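Local atomic coordinates of malate dehydrogenase (Pyrococcus horikoshii, PDB entry 1V9N), a protein that catalyses the NAD-dependent oxidation of (S)-malate to oxaloacetate as a homodimer of the LDH2/MDH2 oxidoreductase family. Residues R62-I67 with N349-R354; S21-V26 with N43-D48. All coordinates share one frame; numbering follows the deposited sequence.

Contact 1 (R62-I67 with N349-R354); sequences RYVDGI and NEIAKR
R354 reaches across from helix 342-355 to D65 of helix 60-69 and meets its carboxylate in two ways, directly and through a water. The direct link is a salt bridge with a weak hydrogen bond, R354 NH1 to D65 OD1 at 3.4 Å, bent to 148° at the hydrogen. Water 1 completes the ring: it donates to D65 OD1 at 2.8 Å and accepts from R354 NH2, also at 2.8 Å. A single carboxylate oxygen therefore receives both the guanidinium and the water, and the water answers two polar groups at once. Both D65 OD1 and the water oxygen lie at the edge of the guanidinium, in its plane, but the carboxylate is turned 57° from that plane, so this is no flat, two-pronged pairing. R354 bridges the gap by stretching out: CG stands anti to the backbone N and the chain stays extended as far as NE.

Next to the polar link the contact is apolar and thin. V64 CG2 meets I351 CG2 at 4.2 Å, the two side chains lying alongside and running opposite ways, while V64 CG1 lies 4.2 Å from R354 NH1, oblique to the guanidinium. V26 of helix 16-29 touches both aliphatic residues. With local axes 12.1 Å apart and 24° from parallel, this is a wide, near-parallel helix pair within a helical bundle, bridged at its solvent side by a water-assisted salt bridge.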
ATOM      1  N   ARG A  62      27.513  -8.090   4.252  1.00 25.11           N
ATOM      2  CA  ARG A  62      26.790  -8.477   3.048  1.00 26.06           C
ATOM      3  C   ARG A  62      27.308  -7.691   1.846  1.00 24.73           C
ATOM      4  O   ARG A  62      27.560  -8.257   0.781  1.00 23.36           O
ATOM      5  CB  ARG A  62      25.289  -8.214   3.228  1.00 28.20           C
ATOM      6  CG  ARG A  62      24.454  -8.433   1.971  1.00 31.30           C
ATOM      7  CD  ARG A  62      22.967  -8.148   2.210  1.00 30.68           C
ATOM      8  NE  ARG A  62      22.151  -8.615   1.095  1.00 31.99           N
ATOM      9  CZ  ARG A  62      20.832  -8.778   1.138  1.00 36.31           C
ATOM     10  NH1 ARG A  62      20.158  -8.508   2.252  1.00 38.54           N
ATOM     11  NH2 ARG A  62      20.186  -9.228   0.068  1.00 33.25           N
ATOM     12  N   TYR A  63      27.462  -6.383   2.021  1.00 23.61           N
ATOM     13  CA  TYR A  63      27.948  -5.536   0.942  1.00 23.32           C
ATOM     14  C   TYR A  63      29.423  -5.777   0.676  1.00 21.38           C
ATOM     15  O   TYR A  63      29.857  -5.754  -0.474  1.00 22.05           O
ATOM     16  CB  TYR A  63      27.693  -4.061   1.266  1.00 24.38           C
ATOM     17  CG  TYR A  63      26.244  -3.767   1.580  1.00 28.14           C
ATOM     18  CD1 TYR A  63      25.220  -4.293   0.792  1.00 28.79           C
ATOM     19  CD2 TYR A  63      25.892  -2.974   2.670  1.00 30.43           C
ATOM     20  CE1 TYR A  63      23.881  -4.038   1.083  1.00 29.66           C
ATOM     21  CE2 TYR A  63      24.555  -2.712   2.968  1.00 30.90           C
ATOM     22  CZ  TYR A  63      23.558  -3.246   2.171  1.00 30.52           C
ATOM     23  OH  TYR A  63      22.238  -2.977   2.460  1.00 32.56           O
ATOM     24  N   VAL A  64      30.192  -6.003   1.738  1.00 21.07           N
ATOM     25  CA  VAL A  64      31.621  -6.280   1.600  1.00 21.36           C
ATOM     26  C   VAL A  64      31.816  -7.530   0.742  1.00 21.32           C
ATOM     27  O   VAL A  64      32.576  -7.516  -0.219  1.00 21.26           O
ATOM     28  CB  VAL A  64      32.294  -6.522   2.977  1.00 20.18           C
ATOM     29  CG1 VAL A  64      33.684  -7.130   2.784  1.00 20.08           C
ATOM     30  CG2 VAL A  64      32.400  -5.210   3.741  1.00 18.86           C
ATOM     31  N   ASP A  65      31.124  -8.610   1.093  1.00 22.51           N
ATOM     32  CA  ASP A  65      31.243  -9.854   0.335  1.00 23.29           C
ATOM     33  C   ASP A  65      30.822  -9.660  -1.120  1.00 22.06           C
ATOM     34  O   ASP A  65      31.430 -10.220  -2.029  1.00 20.75           O
ATOM     35  CB  ASP A  65      30.395 -10.960   0.966  1.00 25.11           C
ATOM     36  CG  ASP A  65      30.938 -11.415   2.310  1.00 31.22           C
ATOM     37  OD1 ASP A  65      32.161 -11.269   2.541  1.00 32.08           O
ATOM     38  OD2 ASP A  65      30.147 -11.933   3.130  1.00 32.78           O
ATOM     39  N   GLY A  66      29.777  -8.867  -1.331  1.00 21.96           N
ATOM     40  CA  GLY A  66      29.310  -8.623  -2.685  1.00 21.59           C
ATOM     41  C   GLY A  66      30.336  -7.863  -3.499  1.00 18.17           C
ATOM     42  O   GLY A  66      30.500  -8.104  -4.690  1.00 21.29           O
ATOM     43  N   ILE A  67      31.039  -6.941  -2.854  1.00 18.72           N
ATOM     44  CA  ILE A  67      32.055  -6.151  -3.539  1.00 18.46           C
ATOM     45  C   ILE A  67      33.244  -7.038  -3.905  1.00 18.78           C
ATOM     46  O   ILE A  67      33.751  -7.000  -5.029  1.00 16.64           O
ATOM     47  CB  ILE A  67      32.527  -4.986  -2.643  1.00 18.25           C
ATOM     48  CG1 ILE A  67      31.434  -3.912  -2.592  1.00 20.62           C
ATOM     49  CG2 ILE A  67      33.843  -4.416  -3.162  1.00 17.22           C
ATOM     50  CD1 ILE A  67      31.682  -2.816  -1.561  1.00 20.44           C
ATOM     51  N   ASN A 349      35.028  -5.560  13.535  1.00 31.04           N
ATOM     52  CA  ASN A 349      36.466  -5.423  13.718  1.00 30.48           C
ATOM     53  C   ASN A 349      37.208  -6.467  12.885  1.00 27.19           C
ATOM     54  O   ASN A 349      38.313  -6.218  12.414  1.00 27.34           O
ATOM     55  CB  ASN A 349      36.835  -5.538  15.202  1.00 31.57           C
ATOM     56  CG  ASN A 349      36.475  -4.287  15.983  1.00 33.33           C
ATOM     57  OD1 ASN A 349      36.796  -3.170  15.568  1.00 32.69           O
ATOM     58  ND2 ASN A 349      35.809  -4.466  17.121  1.00 33.75           N
ATOM     59  N   GLU A 350      36.594  -7.629  12.696  1.00 27.36           N
ATOM     60  CA  GLU A 350      37.195  -8.677  11.880  1.00 29.52           C
ATOM     61  C   GLU A 350      37.226  -8.182  10.427  1.00 29.13           C
ATOM     62  O   GLU A 350      38.202  -8.396   9.705  1.00 29.63           O
ATOM     63  CB  GLU A 350      36.377  -9.966  11.982  1.00 33.32           C
ATOM     64  CG  GLU A 350      36.853 -11.093  11.075  1.00 41.29           C
ATOM     65  CD  GLU A 350      38.294 -11.510  11.345  1.00 46.14           C
ATOM     66  OE1 GLU A 350      39.211 -10.697  11.085  1.00 48.64           O
ATOM     67  OE2 GLU A 350      38.506 -12.651  11.817  1.00 47.08           O
ATOM     68  N   ILE A 351      36.155  -7.513  10.007  1.00 26.94           N
ATOM     69  CA  ILE A 351      36.081  -6.960   8.657  1.00 25.60           C
ATOM     70  C   ILE A 351      37.190  -5.929   8.491  1.00 25.08           C
ATOM     71  O   ILE A 351      37.850  -5.871   7.448  1.00 24.25           O
ATOM     72  CB  ILE A 351      34.716  -6.270   8.396  1.00 24.73           C
ATOM     73  CG1 ILE A 351      33.619  -7.324   8.245  1.00 23.00           C
ATOM     74  CG2 ILE A 351      34.800  -5.387   7.150  1.00 23.27           C
ATOM     75  CD1 ILE A 351      32.235  -6.736   7.990  1.00 26.43           C
ATOM     76  N   ALA A 352      37.390  -5.117   9.524  1.00 24.25           N
ATOM     77  CA  ALA A 352      38.426  -4.089   9.501  1.00 24.86           C
ATOM     78  C   ALA A 352      39.810  -4.734   9.347  1.00 26.12           C
ATOM     79  O   ALA A 352      40.661  -4.234   8.613  1.00 26.04           O
ATOM     80  CB  ALA A 352      38.368  -3.260  10.784  1.00 25.11           C
ATOM     81  N   LYS A 353      40.027  -5.845  10.047  1.00 27.28           N
ATOM     82  CA  LYS A 353      41.299  -6.561   9.985  1.00 30.05           C
ATOM     83  C   LYS A 353      41.506  -7.153   8.592  1.00 28.98           C
ATOM     84  O   LYS A 353      42.580  -7.025   8.007  1.00 30.41           O
ATOM     85  CB  LYS A 353      41.329  -7.683  11.029  1.00 32.60           C
ATOM     86  CG  LYS A 353      41.168  -7.196  12.461  1.00 38.53           C
ATOM     87  CD  LYS A 353      40.904  -8.345  13.417  1.00 40.70           C
ATOM     88  CE  LYS A 353      40.631  -7.829  14.822  1.00 43.62           C
ATOM     89  NZ  LYS A 353      40.329  -8.933  15.774  1.00 45.42           N
ATOM     90  N   ARG A 354      40.468  -7.794   8.062  1.00 27.47           N
ATOM     91  CA  ARG A 354      40.535  -8.400   6.737  1.00 26.19           C
ATOM     92  C   ARG A 354      40.912  -7.401   5.648  1.00 26.44           C
ATOM     93  O   ARG A 354      41.823  -7.649   4.861  1.00 27.76           O
ATOM     94  CB  ARG A 354      39.192  -9.040   6.375  1.00 24.65           C
ATOM     95  CG  ARG A 354      39.150  -9.652   4.983  1.00 22.67           C
ATOM     96  CD  ARG A 354      37.773 -10.232   4.666  1.00 22.14           C
ATOM     97  NE  ARG A 354      37.766 -11.002   3.421  1.00 21.57           N
ATOM     98  CZ  ARG A 354      36.670 -11.283   2.723  1.00 24.87           C
ATOM     99  NH1 ARG A 354      35.483 -10.854   3.144  1.00 25.12           N
ATOM    100  NH2 ARG A 354      36.753 -11.992   1.603  1.00 21.35           N
TER
HETATM  101  O   HOH W   1      34.112 -12.207   0.786  1.00 31.30           O

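Contact 2 (S21-V26 with N43-D48); sequences SFIVRV and NLVMAD
I23 projects from helix 16-29 toward helix 34-49 and makes the whole of this contact with one methyl group, CD1, at the end of its longer branch. The isoleucine gains its reach from its torsions: CG1 lies anti to the carbonyl carbon (chi1 -63°) and CD1 continues the chain outward with chi2 at 170°. The methyl then comes to rest beside two successive residues of the other helix. Its nearer partner is V45, where CG2 approaches I23 CD1 to 3.8 Å; the two side chains meet at a slant, one branch of the valine turned to the tip of the isoleucine. At L44, the preceding residue, the touch falls close to the backbone, with I23 CD1 4.2 Å from L44 CB; beyond CB the leucine leads away, its CD2 toward Y63 of helix 60-69.

All three side chains set out from their helices toward the opposing segment, yet the backbones stay well separated, the nearest CA atoms being those of I23 and L44 at 8.8 Å. No hydrogen bond joins the segments, and the three touching residues are buried, so the contact rests on dispersion and the exclusion of water. It is a worked case of a long aliphatic branch carrying the contact where the two backbones stand apart.

Neighbouring elements close in around this point. L60 of helix 60-69 and V57 of the preceding loop also touch I23, and Y63 of that same helix packs on L44. V45 meets K16 and F20, an earlier part of helix 16-29. Helices 16-29, 34-49 and 60-69, consecutive in the chain, thus come together around I23 and L44.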
ATOM      1  N   SER A  21      32.278   7.001   9.967  1.00 26.38           N
ATOM      2  CA  SER A  21      33.622   7.052   9.392  1.00 28.68           C
ATOM      3  C   SER A  21      34.191   5.649   9.192  1.00 26.05           C
ATOM      4  O   SER A  21      34.944   5.402   8.259  1.00 26.19           O
ATOM      5  CB  SER A  21      34.558   7.869  10.290  1.00 29.30           C
ATOM      6  OG  SER A  21      34.696   7.261  11.560  1.00 35.59           O
ATOM      7  N   PHE A  22      33.825   4.734  10.079  1.00 27.10           N
ATOM      8  CA  PHE A  22      34.286   3.361   9.971  1.00 26.67           C
ATOM      9  C   PHE A  22      33.796   2.771   8.651  1.00 27.21           C
ATOM     10  O   PHE A  22      34.594   2.306   7.833  1.00 26.48           O
ATOM     11  CB  PHE A  22      33.749   2.528  11.132  1.00 26.45           C
ATOM     12  CG  PHE A  22      33.921   1.050  10.939  1.00 27.90           C
ATOM     13  CD1 PHE A  22      35.188   0.478  10.936  1.00 27.29           C
ATOM     14  CD2 PHE A  22      32.818   0.235  10.712  1.00 29.79           C
ATOM     15  CE1 PHE A  22      35.353  -0.881  10.707  1.00 28.06           C
ATOM     16  CE2 PHE A  22      32.973  -1.131  10.480  1.00 28.75           C
ATOM     17  CZ  PHE A  22      34.240  -1.687  10.477  1.00 27.91           C
ATOM     18  N   ILE A  23      32.479   2.802   8.447  1.00 25.73           N
ATOM     19  CA  ILE A  23      31.875   2.273   7.228  1.00 24.63           C
ATOM     20  C   ILE A  23      32.548   2.856   5.993  1.00 23.42           C
ATOM     21  O   ILE A  23      32.867   2.130   5.053  1.00 22.17           O
ATOM     22  CB  ILE A  23      30.353   2.586   7.167  1.00 23.89           C
ATOM     23  CG1 ILE A  23      29.635   1.886   8.320  1.00 22.26           C
ATOM     24  CG2 ILE A  23      29.765   2.121   5.834  1.00 21.80           C
ATOM     25  CD1 ILE A  23      28.186   2.314   8.487  1.00 24.67           C
ATOM     26  N   VAL A  24      32.760   4.169   6.002  1.00 22.65           N
ATOM     27  CA  VAL A  24      33.394   4.850   4.877  1.00 23.10           C
ATOM     28  C   VAL A  24      34.829   4.361   4.653  1.00 23.52           C
ATOM     29  O   VAL A  24      35.278   4.252   3.508  1.00 23.53           O
ATOM     30  CB  VAL A  24      33.389   6.389   5.083  1.00 21.60           C
ATOM     31  CG1 VAL A  24      34.206   7.070   3.994  1.00 21.36           C
ATOM     32  CG2 VAL A  24      31.951   6.910   5.047  1.00 21.24           C
ATOM     33  N   ARG A  25      35.543   4.069   5.740  1.00 23.41           N
ATOM     34  CA  ARG A  25      36.920   3.576   5.636  1.00 24.09           C
ATOM     35  C   ARG A  25      36.943   2.236   4.915  1.00 22.68           C
ATOM     36  O   ARG A  25      37.701   2.037   3.967  1.00 23.58           O
ATOM     37  CB  ARG A  25      37.549   3.376   7.021  1.00 25.69           C
ATOM     38  CG  ARG A  25      38.128   4.615   7.664  1.00 27.71           C
ATOM     39  CD  ARG A  25      39.171   4.227   8.708  1.00 27.86           C
ATOM     40  NE  ARG A  25      38.605   3.531   9.859  1.00 28.36           N
ATOM     41  CZ  ARG A  25      37.810   4.104  10.758  1.00 28.22           C
ATOM     42  NH1 ARG A  25      37.487   5.384  10.638  1.00 28.03           N
ATOM     43  NH2 ARG A  25      37.345   3.401  11.783  1.00 29.52           N
ATOM     44  N   VAL A  26      36.114   1.315   5.389  1.00 23.01           N
ATOM     45  CA  VAL A  26      36.028  -0.019   4.813  1.00 24.16           C
ATOM     46  C   VAL A  26      35.659   0.023   3.331  1.00 23.28           C
ATOM     47  O   VAL A  26      36.334  -0.581   2.495  1.00 23.78           O
ATOM     48  CB  VAL A  26      34.978  -0.874   5.557  1.00 23.72           C
ATOM     49  CG1 VAL A  26      34.819  -2.227   4.872  1.00 24.43           C
ATOM     50  CG2 VAL A  26      35.386  -1.056   7.006  1.00 24.57           C
ATOM     51  N   ASN A  43      22.871   5.691   4.776  1.00 21.82           N
ATOM     52  CA  ASN A  43      21.720   4.798   4.784  1.00 22.16           C
ATOM     53  C   ASN A  43      21.784   3.752   5.900  1.00 22.47           C
ATOM     54  O   ASN A  43      20.797   3.527   6.607  1.00 21.22           O
ATOM     55  CB  ASN A  43      21.593   4.117   3.410  1.00 21.53           C
ATOM     56  CG  ASN A  43      20.605   2.973   3.408  1.00 19.39           C
ATOM     57  OD1 ASN A  43      20.927   1.867   3.835  1.00 23.08           O
ATOM     58  ND2 ASN A  43      19.392   3.229   2.920  1.00 18.24           N
ATOM     59  N   LEU A  44      22.939   3.117   6.064  1.00 21.16           N
ATOM     60  CA  LEU A  44      23.087   2.099   7.098  1.00 21.71           C
ATOM     61  C   LEU A  44      23.059   2.704   8.501  1.00 22.62           C
ATOM     62  O   LEU A  44      22.495   2.118   9.420  1.00 22.01           O
ATOM     63  CB  LEU A  44      24.391   1.311   6.900  1.00 20.92           C
ATOM     64  CG  LEU A  44      24.498   0.458   5.629  1.00 20.74           C
ATOM     65  CD1 LEU A  44      25.828  -0.299   5.625  1.00 21.37           C
ATOM     66  CD2 LEU A  44      23.339  -0.523   5.576  1.00 22.91           C
ATOM     67  N   VAL A  45      23.672   3.874   8.662  1.00 23.80           N
ATOM     68  CA  VAL A  45      23.705   4.535   9.963  1.00 25.96           C
ATOM     69  C   VAL A  45      22.314   5.009  10.355  1.00 26.68           C
ATOM     70  O   VAL A  45      21.937   4.938  11.526  1.00 26.26           O
ATOM     71  CB  VAL A  45      24.691   5.733   9.964  1.00 27.00           C
ATOM     72  CG1 VAL A  45      24.591   6.500  11.283  1.00 28.92           C
ATOM     73  CG2 VAL A  45      26.117   5.221   9.776  1.00 27.51           C
HETATM   74  N   MSE A  46      21.543   5.486   9.381  1.00 25.75           N
HETATM   75  CA  MSE A  46      20.192   5.937   9.684  1.00 24.11           C
HETATM   76  C   MSE A  46      19.390   4.770  10.245  1.00 22.83           C
HETATM   77  O   MSE A  46      18.615   4.940  11.188  1.00 24.07           O
HETATM   78  CB  MSE A  46      19.494   6.485   8.435  1.00 25.16           C
HETATM   79  CG  MSE A  46      18.053   6.920   8.720  1.00 27.16           C
HETATM   80 SE   MSE A  46      17.113   7.613   7.187  1.00 33.10          SE
HETATM   81  CE  MSE A  46      17.956   9.339   7.105  1.00 28.02           C
ATOM     82  N   ALA A  47      19.574   3.585   9.663  1.00 20.80           N
ATOM     83  CA  ALA A  47      18.869   2.392  10.118  1.00 21.43           C
ATOM     84  C   ALA A  47      19.227   2.072  11.570  1.00 23.93           C
ATOM     85  O   ALA A  47      18.358   1.738  12.376  1.00 24.20           O
ATOM     86  CB  ALA A  47      19.216   1.200   9.225  1.00 20.36           C
ATOM     87  N   ASP A  48      20.511   2.158  11.900  1.00 25.91           N
ATOM     88  CA  ASP A  48      20.947   1.885  13.264  1.00 29.51           C
ATOM     89  C   ASP A  48      20.389   2.944  14.222  1.00 28.46           C
ATOM     90  O   ASP A  48      19.926   2.615  15.311  1.00 29.92           O
ATOM     91  CB  ASP A  48      22.475   1.849  13.341  1.00 29.75           C
ATOM     92  CG  ASP A  48      23.059   0.584  12.728  1.00 33.75           C
ATOM     93  OD1 ASP A  48      22.629  -0.524  13.123  1.00 32.38           O
ATOM     94  OD2 ASP A  48      23.946   0.695  11.854  1.00 34.51           O
TER

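Contacts 1 and 2 belong to one continuous helical cluster, their centres about 13 Å apart on the same side of the chain's centre. Helix 16-29 ties them together: V26 CG1 lies 3.9 Å from I351 CG2 and 4.0 Å from V64 CG2, and F22 CE1 lies 3.8 Å from A352 CB. A second seam runs from helix 60-69 to helix 34-49, where Y63 CE2 comes within 3.6 Å of L44 CD2. The C-terminal helix 342-355 is thereby joined to the N-terminal helices. Burial deepens from contact 1 to contact 2, and L44 in contact 2 has its side chain about 9 Å from the bound NADPH, near the cofactor without touching it.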